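Local structure of retinol dehydratase (Spodoptera frugiperda, 1FML) at residues E87-F92 with L266-S271; N129-R134 with Y298-I303; H197-Y202 with D306-I311. The protein probably dehydrates retinol by way of the sulfotransferase chemistry of its family, and binds calcium ions. One frame throughout, in Å; residues are numbered along the deposited sequence.

From the N terminus, residues 87-92, 129-134 and 197-202 come first, and their partners 266-271, 298-303 and 306-311 follow in the same order. Each contact therefore closes a long loop, and every pair of loops crosses; none is nested. Interaction 1 joins the ends of helices 76-87 and 255-266. Interaction 2 sets the start of helix 132-141 against the end of helix 297-301, and interaction 3 sets the end of helix 187-200 against the loop after helix 297-301. Interactions 2 and 3 touch, R299 lying against E308, and both reach retinol. Interaction 1 stands apart, its nearest atoms about 15 Å from interaction 3 and 18 Å from interaction 2.

Interaction 1 (E87-F92 with L266-S271); sequences ENDLNF and LGKKLS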
loop_
_atom_site.group_PDB
_atom_site.type_symbol
_atom_site.label_atom_id
_atom_site.label_comp_id
_atom_site.label_asym_id
_atom_site.label_seq_id
_atom_site.Cartn_x
_atom_site.Cartn_y
_atom_site.Cartn_z
ATOM N N GLU A 87 -17.938 -4.077 9.115
ATOM C CA GLU A 87 -19.029 -4.149 8.161
ATOM C C GLU A 87 -19.706 -5.531 8.166
ATOM O O GLU A 87 -20.904 -5.645 7.903
ATOM C CB GLU A 87 -18.516 -3.821 6.759
ATOM C CG GLU A 87 -18.018 -2.389 6.575
ATOM C CD GLU A 87 -19.131 -1.329 6.622
ATOM O OE1 GLU A 87 -18.855 -0.160 6.306
ATOM O OE2 GLU A 87 -20.285 -1.642 6.972
ATOM N N ASN A 88 -18.951 -6.581 8.468
ATOM C CA ASN A 88 -19.514 -7.931 8.495
ATOM C C ASN A 88 -19.798 -8.371 9.937
ATOM O O ASN A 88 -19.481 -9.499 10.343
ATOM C CB ASN A 88 -18.558 -8.927 7.806
ATOM C CG ASN A 88 -18.492 -8.738 6.282
ATOM O OD1 ASN A 88 -19.406 -9.120 5.565
ATOM N ND2 ASN A 88 -17.411 -8.144 5.796
ATOM N N ASP A 89 -20.388 -7.454 10.702
ATOM C CA ASP A 89 -20.753 -7.690 12.096
ATOM C C ASP A 89 -19.802 -8.586 12.881
ATOM O O ASP A 89 -20.200 -9.620 13.393
ATOM C CB ASP A 89 -22.166 -8.270 12.170
ATOM C CG ASP A 89 -23.160 -7.483 11.343
ATOM O OD1 ASP A 89 -23.153 -6.237 11.437
ATOM O OD2 ASP A 89 -23.948 -8.112 10.602
ATOM N N LEU A 90 -18.545 -8.182 12.982
ATOM C CA LEU A 90 -17.561 -8.943 13.735
ATOM C C LEU A 90 -17.730 -10.452 13.592
ATOM O O LEU A 90 -17.663 -11.189 14.584
ATOM C CB LEU A 90 -17.628 -8.561 15.219
ATOM C CG LEU A 90 -17.171 -7.155 15.642
ATOM C CD1 LEU A 90 -17.948 -6.088 14.895
ATOM C CD2 LEU A 90 -17.371 -6.998 17.146
ATOM N N ASN A 91 -17.953 -10.905 12.358
ATOM C CA ASN A 91 -18.105 -12.333 12.072
ATOM C C ASN A 91 -16.710 -12.925 11.893
ATOM O O ASN A 91 -16.363 -13.393 10.812
ATOM C CB ASN A 91 -18.928 -12.530 10.792
ATOM C CG ASN A 91 -19.394 -13.966 10.601
ATOM O OD1 ASN A 91 -18.583 -14.897 10.542
ATOM N ND2 ASN A 91 -20.713 -14.150 10.493
ATOM N N PHE A 92 -15.915 -12.884 12.962
ATOM C CA PHE A 92 -14.544 -13.394 12.956
ATOM C C PHE A 92 -14.390 -14.713 12.227
ATOM O O PHE A 92 -13.379 -14.964 11.577
ATOM C CB PHE A 92 -14.003 -13.563 14.389
ATOM C CG PHE A 92 -13.885 -12.269 15.154
ATOM C CD1 PHE A 92 -14.971 -11.753 15.855
ATOM C CD2 PHE A 92 -12.694 -11.554 15.154
ATOM C CE1 PHE A 92 -14.868 -10.543 16.544
ATOM C CE2 PHE A 92 -12.581 -10.347 15.839
ATOM C CZ PHE A 92 -13.668 -9.841 16.536
ATOM N N LEU A 266 -17.957 4.102 9.542
ATOM C CA LEU A 266 -18.631 3.123 8.699
ATOM C C LEU A 266 -20.107 2.976 9.049
ATOM O O LEU A 266 -20.810 2.149 8.470
ATOM C CB LEU A 266 -17.921 1.763 8.793
ATOM C CG LEU A 266 -16.488 1.742 8.255
ATOM C CD1 LEU A 266 -15.823 0.413 8.524
ATOM C CD2 LEU A 266 -16.526 2.030 6.764
ATOM N N GLY A 267 -20.566 3.777 10.001
ATOM C CA GLY A 267 -21.963 3.742 10.389
ATOM C C GLY A 267 -22.380 2.633 11.330
ATOM O O GLY A 267 -23.496 2.140 11.226
ATOM N N LYS A 268 -21.507 2.248 12.254
ATOM C CA LYS A 268 -21.815 1.181 13.212
ATOM C C LYS A 268 -21.640 1.648 14.655
ATOM O O LYS A 268 -21.128 2.735 14.921
ATOM C CB LYS A 268 -20.897 -0.024 12.974
ATOM C CG LYS A 268 -21.024 -0.680 11.605
ATOM C CD LYS A 268 -22.259 -1.562 11.515
ATOM C CE LYS A 268 -22.234 -2.457 10.271
ATOM N NZ LYS A 268 -22.294 -1.699 8.987
ATOM N N LYS A 269 -22.074 0.819 15.594
ATOM C CA LYS A 269 -21.932 1.152 17.002
ATOM C C LYS A 269 -21.443 -0.059 17.764
ATOM O O LYS A 269 -22.221 -0.943 18.124
ATOM C CB LYS A 269 -23.257 1.639 17.598
ATOM C CG LYS A 269 -23.366 3.156 17.722
ATOM C CD LYS A 269 -22.258 3.740 18.604
ATOM C CE LYS A 269 -22.384 5.257 18.720
ATOM N NZ LYS A 269 -21.237 5.878 19.444
ATOM N N LEU A 270 -20.136 -0.099 17.993
ATOM C CA LEU A 270 -19.532 -1.197 18.724
ATOM C C LEU A 270 -19.618 -0.865 20.200
ATOM O O LEU A 270 -19.587 0.303 20.589
ATOM C CB LEU A 270 -18.066 -1.378 18.310
ATOM C CG LEU A 270 -17.798 -1.487 16.801
ATOM C CD1 LEU A 270 -16.312 -1.759 16.552
ATOM C CD2 LEU A 270 -18.658 -2.589 16.201
ATOM N N SER A 271 -19.741 -1.897 21.021
ATOM C CA SER A 271 -19.823 -1.718 22.461
ATOM C C SER A 271 -18.415 -1.784 23.023
ATOM O O SER A 271 -17.500 -2.227 22.337
ATOM C CB SER A 271 -20.647 -2.843 23.073
ATOM O OG SER A 271 -19.955 -4.077 22.950
#
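E87 divides its carboxylate between two neighbours of opposite character, and the evidence lies in which oxygen each one meets. OE2 of E87 forms a salt bridge with NZ of K268 at 2.8 Å, the ammonium donating a hydrogen bond to it from the syn side and 30° out of the carboxylate plane. OE1 of E87 turns instead to L266 and lies against its CB and CD2 methyl. The glutamate chain gets there by a bend at its second torsion (chi2 -69°), which swings the carboxylate across to the other helix end; the aliphatic part stays close, with CG of E87 4.1 Å from CD1 of L266.

K268 meets E87 at about a right angle, its chain bent at chi2 and again at chi4, and the second bend carries NZ back to OE2. On the way its CE passes 4.1 Å from OD1 of D89, whereas NZ of K268 remains 5.2 Å from the same oxygen: D89 adds an opposite charge nearby without a contact between the charged atoms.

The contact joins two helix ends in the P-loop-related sulfotransferase fold. E87 closes helix 76-87, and L266 closes helix 255-266. That second helix stops in a Schellman motif at G267, where positive phi reverses the chain and delivers K268 to E87. S271 sits at the N-cap of helix 272-281, its OG bonding weakly to N of E273.

Further along the two segments, L90 and L270 supply the apolar part, CD1 of L90 meeting CD2 of L270 at 3.8 Å. L270 also rests on I259 and A263 of helix 255-266 and on I275 and L278 of helix 272-281, while L266 packs against V83 and I86 of helix 76-87.

Interaction 2 (N129-R134 with Y298-I303); sequences NLDMER and YREIGI. With RTL (retinol), chain E.
D131 N donates a hydrogen bond to I301 O at 3.0 Å, nearly straight at 172° and in the carbonyl plane. The same oxygen, in the last turn of helix 297-301, also receives a CA-H...O contact from L130. G302 follows with positive phi; a CB there would collide with CD2 of L130.

OD1 of D131 serves its own segment, accepting weakly from R134 N (3.4 Å) as the N-cap of helix 132-141; R134 N also bonds to the D131 carbonyl O. R134 in turn donates NH1 to E300 OE1 at 3.0 Å, a bent salt bridge (132°) that uses the anti lone pair and lies tilted from the guanidinium plane. CG1 of I301 sits over one face of that guanidinium. CD1 of I303 lies 3.9 Å from retinol C17. L130 is next to calcium-binding N121, the calcium about 8 Å from the L130 side chain.

OD2 of D131 and OE1 of E300 are both acceptors, yet lie close together. With E300 poorly ordered, their separation is uncertain, but two neighbouring carboxylates would probably raise each other's proton affinity, and the charge of R134 is likely to offset part of that repulsion.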
loop_
_atom_site.group_PDB
_atom_site.type_symbol
_atom_site.label_atom_id
_atom_site.label_comp_id
_atom_site.label_asym_id
_atom_site.label_seq_id
_atom_site.Cartn_x
_atom_site.Cartn_y
_atom_site.Cartn_z
ATOM N N ASN A 129 12.942 -24.359 -7.416
ATOM C CA ASN A 129 12.214 -24.819 -6.246
ATOM C C ASN A 129 10.846 -24.164 -6.099
ATOM O O ASN A 129 10.193 -24.285 -5.057
ATOM C CB ASN A 129 13.061 -24.565 -5.002
ATOM C CG ASN A 129 14.478 -25.087 -5.153
ATOM O OD1 ASN A 129 15.212 -24.662 -6.049
ATOM N ND2 ASN A 129 14.869 -26.014 -4.285
ATOM N N LEU A 130 10.408 -23.473 -7.145
ATOM C CA LEU A 130 9.110 -22.824 -7.111
ATOM C C LEU A 130 7.973 -23.827 -7.293
ATOM O O LEU A 130 8.093 -24.793 -8.046
ATOM C CB LEU A 130 8.999 -21.777 -8.221
ATOM C CG LEU A 130 10.008 -20.640 -8.318
ATOM C CD1 LEU A 130 9.495 -19.612 -9.303
ATOM C CD2 LEU A 130 10.191 -20.000 -6.969
ATOM N N ASP A 131 6.875 -23.598 -6.586
ATOM C CA ASP A 131 5.682 -24.428 -6.722
ATOM C C ASP A 131 5.062 -23.843 -7.995
ATOM O O ASP A 131 4.206 -22.969 -7.924
ATOM C CB ASP A 131 4.741 -24.200 -5.537
ATOM C CG ASP A 131 3.516 -25.090 -5.580
ATOM O OD1 ASP A 131 2.873 -25.180 -6.648
ATOM O OD2 ASP A 131 3.185 -25.693 -4.537
ATOM N N MET A 132 5.509 -24.311 -9.152
ATOM C CA MET A 132 5.028 -23.778 -10.409
ATOM C C MET A 132 3.521 -23.712 -10.597
ATOM O O MET A 132 3.023 -22.781 -11.228
ATOM C CB MET A 132 5.666 -24.527 -11.576
ATOM C CG MET A 132 7.160 -24.270 -11.726
ATOM S SD MET A 132 7.611 -22.504 -11.867
ATOM C CE MET A 132 7.295 -22.189 -13.637
ATOM N N GLU A 133 2.786 -24.680 -10.062
ATOM C CA GLU A 133 1.336 -24.656 -10.226
ATOM C C GLU A 133 0.757 -23.378 -9.647
ATOM O O GLU A 133 -0.213 -22.842 -10.169
ATOM C CB GLU A 133 0.681 -25.871 -9.557
ATOM C CG GLU A 133 -0.811 -26.005 -9.869
ATOM C CD GLU A 133 -1.423 -27.296 -9.340
ATOM O OE1 GLU A 133 -2.621 -27.533 -9.601
ATOM O OE2 GLU A 133 -0.714 -28.074 -8.666
ATOM N N ARG A 134 1.368 -22.888 -8.574
ATOM C CA ARG A 134 0.914 -21.669 -7.913
ATOM C C ARG A 134 1.560 -20.399 -8.462
ATOM O O ARG A 134 0.876 -19.418 -8.751
ATOM C CB ARG A 134 1.177 -21.754 -6.408
ATOM C CG ARG A 134 0.374 -22.816 -5.719
ATOM C CD ARG A 134 0.591 -22.779 -4.221
ATOM N NE ARG A 134 0.161 -21.515 -3.632
ATOM C CZ ARG A 134 0.189 -21.252 -2.331
ATOM N NH1 ARG A 134 0.627 -22.168 -1.484
ATOM N NH2 ARG A 134 -0.226 -20.080 -1.871
ATOM N N TYR A 298 2.347 -17.393 0.672
ATOM C CA TYR A 298 3.216 -17.080 -0.455
ATOM C C TYR A 298 4.593 -17.716 -0.279
ATOM O O TYR A 298 5.219 -18.131 -1.249
ATOM C CB TYR A 298 3.394 -15.564 -0.591
ATOM C CG TYR A 298 2.232 -14.852 -1.236
ATOM C CD1 TYR A 298 0.956 -14.909 -0.682
ATOM C CD2 TYR A 298 2.405 -14.129 -2.415
ATOM C CE1 TYR A 298 -0.116 -14.266 -1.288
ATOM C CE2 TYR A 298 1.335 -13.486 -3.030
ATOM C CZ TYR A 298 0.083 -13.558 -2.463
ATOM O OH TYR A 298 -0.971 -12.929 -3.079
ATOM N N ARG A 299 5.069 -17.786 0.957
ATOM C CA ARG A 299 6.380 -18.360 1.194
ATOM C C ARG A 299 6.442 -19.775 0.640
ATOM O O ARG A 299 7.467 -20.182 0.107
ATOM C CB ARG A 299 6.726 -18.353 2.690
ATOM C CG ARG A 299 8.202 -18.628 2.972
ATOM C CD ARG A 299 8.505 -18.481 4.435
ATOM N NE ARG A 299 8.297 -17.109 4.883
ATOM C CZ ARG A 299 9.057 -16.077 4.522
ATOM N NH1 ARG A 299 10.096 -16.252 3.701
ATOM N NH2 ARG A 299 8.765 -14.864 4.972
ATOM N N GLU A 300 5.347 -20.523 0.758
ATOM C CA GLU A 300 5.307 -21.890 0.245
ATOM C C GLU A 300 5.626 -21.860 -1.244
ATOM O O GLU A 300 6.430 -22.652 -1.732
ATOM C CB GLU A 300 3.919 -22.504 0.466
ATOM C CG GLU A 300 3.820 -24.001 0.142
ATOM C CD GLU A 300 3.895 -24.308 -1.346
ATOM O OE1 GLU A 300 2.963 -23.928 -2.088
ATOM O OE2 GLU A 300 4.888 -24.934 -1.773
ATOM N N ILE A 301 4.987 -20.934 -1.953
ATOM C CA ILE A 301 5.190 -20.762 -3.389
ATOM C C ILE A 301 6.667 -20.672 -3.733
ATOM O O ILE A 301 7.119 -21.287 -4.695
ATOM C CB ILE A 301 4.514 -19.482 -3.893
ATOM C CG1 ILE A 301 3.000 -19.592 -3.734
ATOM C CG2 ILE A 301 4.891 -19.229 -5.342
ATOM C CD1 ILE A 301 2.272 -18.374 -4.253
ATOM N N GLY A 302 7.404 -19.884 -2.951
ATOM C CA GLY A 302 8.834 -19.732 -3.170
ATOM C C GLY A 302 9.258 -18.326 -3.549
ATOM O O GLY A 302 10.397 -18.101 -3.967
ATOM N N ILE A 303 8.357 -17.367 -3.384
ATOM C CA ILE A 303 8.669 -16.001 -3.752
ATOM C C ILE A 303 8.909 -15.013 -2.612
ATOM O O ILE A 303 8.850 -13.805 -2.832
ATOM C CB ILE A 303 7.574 -15.422 -4.644
ATOM C CG1 ILE A 303 6.280 -15.269 -3.845
ATOM C CG2 ILE A 303 7.357 -16.331 -5.835
ATOM C CD1 ILE A 303 5.330 -14.265 -4.434
HETATM C C1 RTL E . 6.702 -10.753 -7.465
HETATM C C2 RTL E . 7.480 -10.907 -8.804
HETATM C C3 RTL E . 6.566 -11.200 -9.978
HETATM C C4 RTL E . 5.065 -11.408 -10.127
HETATM C C5 RTL E . 4.487 -11.231 -8.727
HETATM C C6 RTL E . 5.144 -10.940 -7.535
HETATM C C7 RTL E . 4.449 -10.792 -6.230
HETATM C C8 RTL E . 3.644 -9.759 -5.839
HETATM C C9 RTL E . 3.023 -9.724 -4.508
HETATM C C10 RTL E . 2.224 -8.663 -4.163
HETATM C C11 RTL E . 1.524 -8.431 -2.874
HETATM C C12 RTL E . 2.000 -7.313 -2.231
HETATM C C13 RTL E . 1.716 -6.617 -0.956
HETATM C C14 RTL E . 2.203 -5.480 -0.371
HETATM C C15 RTL E . 1.595 -4.189 -0.756
HETATM O O1 RTL E . 0.418 -3.943 -0.101
HETATM C C16 RTL E . 7.133 -9.335 -7.064
HETATM C C17 RTL E . 7.429 -11.755 -6.561
HETATM C C18 RTL E . 2.970 -11.455 -8.776
HETATM C C19 RTL E . 3.286 -10.874 -3.525
HETATM C C20 RTL E . 0.619 -7.432 -0.245
#

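Interaction 3 (H197-Y202 with D306-I311); sequences HARLLY and DGEHFI. With RTL (retinol), chain E; A3P (adenosine-3'-5'-diphosphate), chain D.
L200 fills the angle between the end of helix 187-200 and the loop 306-311, at the point where the helix closes in a Schellman motif with Y202, of positive phi, as its C-prime residue. Its CB lies 3.7 Å from CB of E308. From there CG stands anti to the backbone N (chi1 179°), which carries both methyls over the facing main chain. CD1 meets the E308 carbonyl, 3.5 Å from its O, and touches CB of that residue as well; CD2 reaches two residues further along the loop, 3.7 Å from N of F310 and at the edge of its ring.

E308 comes back over the helix: its CG approaches L200 N, and OE2 rests 3.4 Å from CB of R199. This contact of OE2 is not a polar one, since OE2 takes its hydrogen bond from ND1 of H196, and the R199 guanidinium turns away to the carbonyl O of N205.

Nearer the active site, H197 and F310 lie side by side and point the same way, meeting edge to edge, with CD2 of H197 4.2 Å from CD1 of F310. Both rings then reach C14 of retinol, the atom next to the hydroxyl-bearing C15, which lies oblique to each of them, near NE2 of H197 and CE1 of F310. With an alanine at H197, C14 of retinol is likely to lose its imidazole neighbour, and the F310 ring edge its flanking partner, leaving that ring freer to turn.

R73 and K288 donate to the carbonyl oxygens of F310 and I311, pinning the loop as it reaches the nucleotide. There CG2 of I311 lies 3.9 Å from C8 of the adenine of adenosine-3'-5'-diphosphate.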
loop_
_atom_site.group_PDB
_atom_site.type_symbol
_atom_site.label_atom_id
_atom_site.label_comp_id
_atom_site.label_asym_id
_atom_site.label_seq_id
_atom_site.Cartn_x
_atom_site.Cartn_y
_atom_site.Cartn_z
ATOM N N HIS A 197 10.329 -4.601 2.876
ATOM C CA HIS A 197 9.258 -5.169 2.073
ATOM C C HIS A 197 9.761 -5.437 0.667
ATOM O O HIS A 197 9.370 -6.416 0.028
ATOM C CB HIS A 197 8.082 -4.200 2.046
ATOM C CG HIS A 197 7.006 -4.573 1.080
ATOM N ND1 HIS A 197 6.885 -3.987 -0.163
ATOM C CD2 HIS A 197 5.990 -5.458 1.179
ATOM C CE1 HIS A 197 5.838 -4.495 -0.786
ATOM N NE2 HIS A 197 5.277 -5.390 0.007
ATOM N N ALA A 198 10.628 -4.559 0.184
ATOM C CA ALA A 198 11.198 -4.720 -1.146
ATOM C C ALA A 198 12.148 -5.919 -1.099
ATOM O O ALA A 198 12.347 -6.599 -2.093
ATOM C CB ALA A 198 11.948 -3.451 -1.561
ATOM N N ARG A 199 12.747 -6.170 0.059
ATOM C CA ARG A 199 13.639 -7.315 0.197
ATOM C C ARG A 199 12.781 -8.577 0.155
ATOM O O ARG A 199 13.112 -9.551 -0.518
ATOM C CB ARG A 199 14.383 -7.261 1.530
ATOM C CG ARG A 199 15.412 -6.159 1.642
ATOM C CD ARG A 199 16.507 -6.324 0.612
ATOM N NE ARG A 199 17.785 -5.825 1.105
ATOM C CZ ARG A 199 18.839 -5.581 0.335
ATOM N NH1 ARG A 199 18.770 -5.786 -0.975
ATOM N NH2 ARG A 199 19.960 -5.124 0.876
ATOM N N LEU A 200 11.669 -8.533 0.881
ATOM C CA LEU A 200 10.733 -9.642 0.973
ATOM C C LEU A 200 10.388 -10.232 -0.387
ATOM O O LEU A 200 10.402 -11.446 -0.557
ATOM C CB LEU A 200 9.451 -9.176 1.680
ATOM C CG LEU A 200 8.273 -10.147 1.893
ATOM C CD1 LEU A 200 8.668 -11.323 2.782
ATOM C CD2 LEU A 200 7.127 -9.410 2.532
ATOM N N LEU A 201 10.101 -9.373 -1.358
ATOM C CA LEU A 201 9.718 -9.828 -2.687
ATOM C C LEU A 201 10.845 -9.785 -3.715
ATOM O O LEU A 201 10.586 -9.811 -4.912
ATOM C CB LEU A 201 8.540 -8.993 -3.181
ATOM C CG LEU A 201 7.378 -8.896 -2.178
ATOM C CD1 LEU A 201 6.415 -7.749 -2.531
ATOM C CD2 LEU A 201 6.664 -10.240 -2.138
ATOM N N TYR A 202 12.090 -9.734 -3.250
ATOM C CA TYR A 202 13.255 -9.684 -4.136
ATOM C C TYR A 202 13.199 -8.548 -5.168
ATOM O O TYR A 202 13.397 -8.778 -6.353
ATOM C CB TYR A 202 13.412 -11.009 -4.881
ATOM C CG TYR A 202 13.525 -12.234 -4.005
ATOM C CD1 TYR A 202 12.505 -13.178 -3.972
ATOM C CD2 TYR A 202 14.670 -12.477 -3.247
ATOM C CE1 TYR A 202 12.619 -14.341 -3.216
ATOM C CE2 TYR A 202 14.798 -13.634 -2.484
ATOM C CZ TYR A 202 13.770 -14.566 -2.474
ATOM O OH TYR A 202 13.891 -15.728 -1.742
ATOM N N ASP A 306 14.144 -15.067 2.495
ATOM C CA ASP A 306 14.384 -15.626 3.812
ATOM C C ASP A 306 14.627 -14.457 4.744
ATOM O O ASP A 306 15.284 -13.502 4.359
ATOM C CB ASP A 306 15.620 -16.534 3.806
ATOM C CG ASP A 306 15.429 -17.783 2.968
ATOM O OD1 ASP A 306 14.463 -18.531 3.232
ATOM O OD2 ASP A 306 16.249 -18.021 2.053
ATOM N N GLY A 307 14.086 -14.522 5.958
ATOM C CA GLY A 307 14.301 -13.451 6.914
ATOM C C GLY A 307 13.461 -12.197 6.745
ATOM O O GLY A 307 13.755 -11.164 7.352
ATOM N N GLU A 308 12.425 -12.269 5.918
ATOM C CA GLU A 308 11.559 -11.129 5.718
ATOM C C GLU A 308 10.139 -11.568 5.952
ATOM O O GLU A 308 9.809 -12.729 5.760
ATOM C CB GLU A 308 11.727 -10.558 4.314
ATOM C CG GLU A 308 12.971 -9.681 4.169
ATOM C CD GLU A 308 12.939 -8.440 5.068
ATOM O OE1 GLU A 308 12.100 -8.362 5.988
ATOM O OE2 GLU A 308 13.774 -7.540 4.862
ATOM N N HIS A 309 9.291 -10.645 6.382
ATOM C CA HIS A 309 7.904 -10.986 6.662
ATOM C C HIS A 309 7.031 -9.796 6.354
ATOM O O HIS A 309 7.455 -8.656 6.536
ATOM C CB HIS A 309 7.767 -11.354 8.130
ATOM C CG HIS A 309 8.691 -12.446 8.551
ATOM N ND1 HIS A 309 8.426 -13.776 8.310
ATOM C CD2 HIS A 309 9.915 -12.404 9.126
ATOM C CE1 HIS A 309 9.446 -14.508 8.720
ATOM N NE2 HIS A 309 10.364 -13.699 9.219
ATOM N N PHE A 310 5.813 -10.064 5.897
ATOM C CA PHE A 310 4.890 -8.991 5.567
ATOM C C PHE A 310 4.519 -8.207 6.822
ATOM O O PHE A 310 4.141 -7.043 6.747
ATOM C CB PHE A 310 3.631 -9.550 4.903
ATOM C CG PHE A 310 2.717 -8.488 4.365
ATOM C CD1 PHE A 310 3.159 -7.610 3.378
ATOM C CD2 PHE A 310 1.421 -8.348 4.858
ATOM C CE1 PHE A 310 2.324 -6.604 2.891
ATOM C CE2 PHE A 310 0.581 -7.347 4.377
ATOM C CZ PHE A 310 1.033 -6.472 3.391
ATOM N N ILE A 311 4.628 -8.857 7.972
ATOM C CA ILE A 311 4.334 -8.229 9.256
ATOM C C ILE A 311 5.600 -8.346 10.099
ATOM O O ILE A 311 5.906 -9.417 10.601
ATOM C CB ILE A 311 3.157 -8.945 9.931
ATOM C CG1 ILE A 311 1.947 -8.860 9.001
ATOM C CG2 ILE A 311 2.842 -8.314 11.264
ATOM C CD1 ILE A 311 0.673 -9.443 9.537
HETATM C C1 RTL E . 6.702 -10.753 -7.465
HETATM C C2 RTL E . 7.480 -10.907 -8.804
HETATM C C3 RTL E . 6.566 -11.200 -9.978
HETATM C C4 RTL E . 5.065 -11.408 -10.127
HETATM C C5 RTL E . 4.487 -11.231 -8.727
HETATM C C6 RTL E . 5.144 -10.940 -7.535
HETATM C C7 RTL E . 4.449 -10.792 -6.230
HETATM C C8 RTL E . 3.644 -9.759 -5.839
HETATM C C9 RTL E . 3.023 -9.724 -4.508
HETATM C C10 RTL E . 2.224 -8.663 -4.163
HETATM C C11 RTL E . 1.524 -8.431 -2.874
HETATM C C12 RTL E . 2.000 -7.313 -2.231
HETATM C C13 RTL E . 1.716 -6.617 -0.956
HETATM C C14 RTL E . 2.203 -5.480 -0.371
HETATM C C15 RTL E . 1.595 -4.189 -0.756
HETATM O O1 RTL E . 0.418 -3.943 -0.101
HETATM C C16 RTL E . 7.133 -9.335 -7.064
HETATM C C17 RTL E . 7.429 -11.755 -6.561
HETATM C C18 RTL E . 2.970 -11.455 -8.776
HETATM C C19 RTL E . 3.286 -10.874 -3.525
HETATM C C20 RTL E . 0.619 -7.432 -0.245
HETATM P P1 A3P D . 6.800 -2.275 10.109
HETATM O O1P A3P D . 7.598 -2.589 8.878
HETATM O O2P A3P D . 6.775 -3.439 11.040
HETATM O O3P A3P D . 7.371 -1.047 10.780
HETATM P P2 A3P D . 0.911 -1.882 5.412
HETATM O O4P A3P D . -0.086 -2.948 5.811
HETATM O O5P A3P D . 0.230 -0.593 5.044
HETATM O O6P A3P D . 1.771 -2.370 4.273
HETATM O "O5'" A3P D . 1.861 -1.584 6.655
HETATM C "C5'" A3P D . 2.660 -2.597 7.227
HETATM C "C4'" A3P D . 3.203 -2.108 8.565
HETATM O "O4'" A3P D . 2.173 -2.312 9.585
HETATM C "C3'" A3P D . 4.410 -2.884 9.044
HETATM O "O3'" A3P D . 5.283 -1.948 9.713
HETATM C "C2'" A3P D . 3.758 -3.956 9.911
HETATM O "O2'" A3P D . 4.606 -4.713 10.781
HETATM C "C1'" A3P D . 2.679 -3.144 10.615
HETATM N N9 A3P D . 1.569 -3.939 11.140
HETATM C C8 A3P D . 0.856 -4.980 10.532
HETATM N N7 A3P D . -0.106 -5.498 11.270
HETATM C C5 A3P D . -0.032 -4.757 12.449
HETATM C C6 A3P D . -0.784 -4.791 13.675
HETATM N N6 A3P D . -1.793 -5.661 13.872
HETATM N N1 A3P D . -0.448 -3.870 14.716
HETATM C C2 A3P D . 0.582 -2.969 14.536
HETATM N N3 A3P D . 1.371 -2.852 13.395
HETATM C C4 A3P D . 1.007 -3.777 12.390
#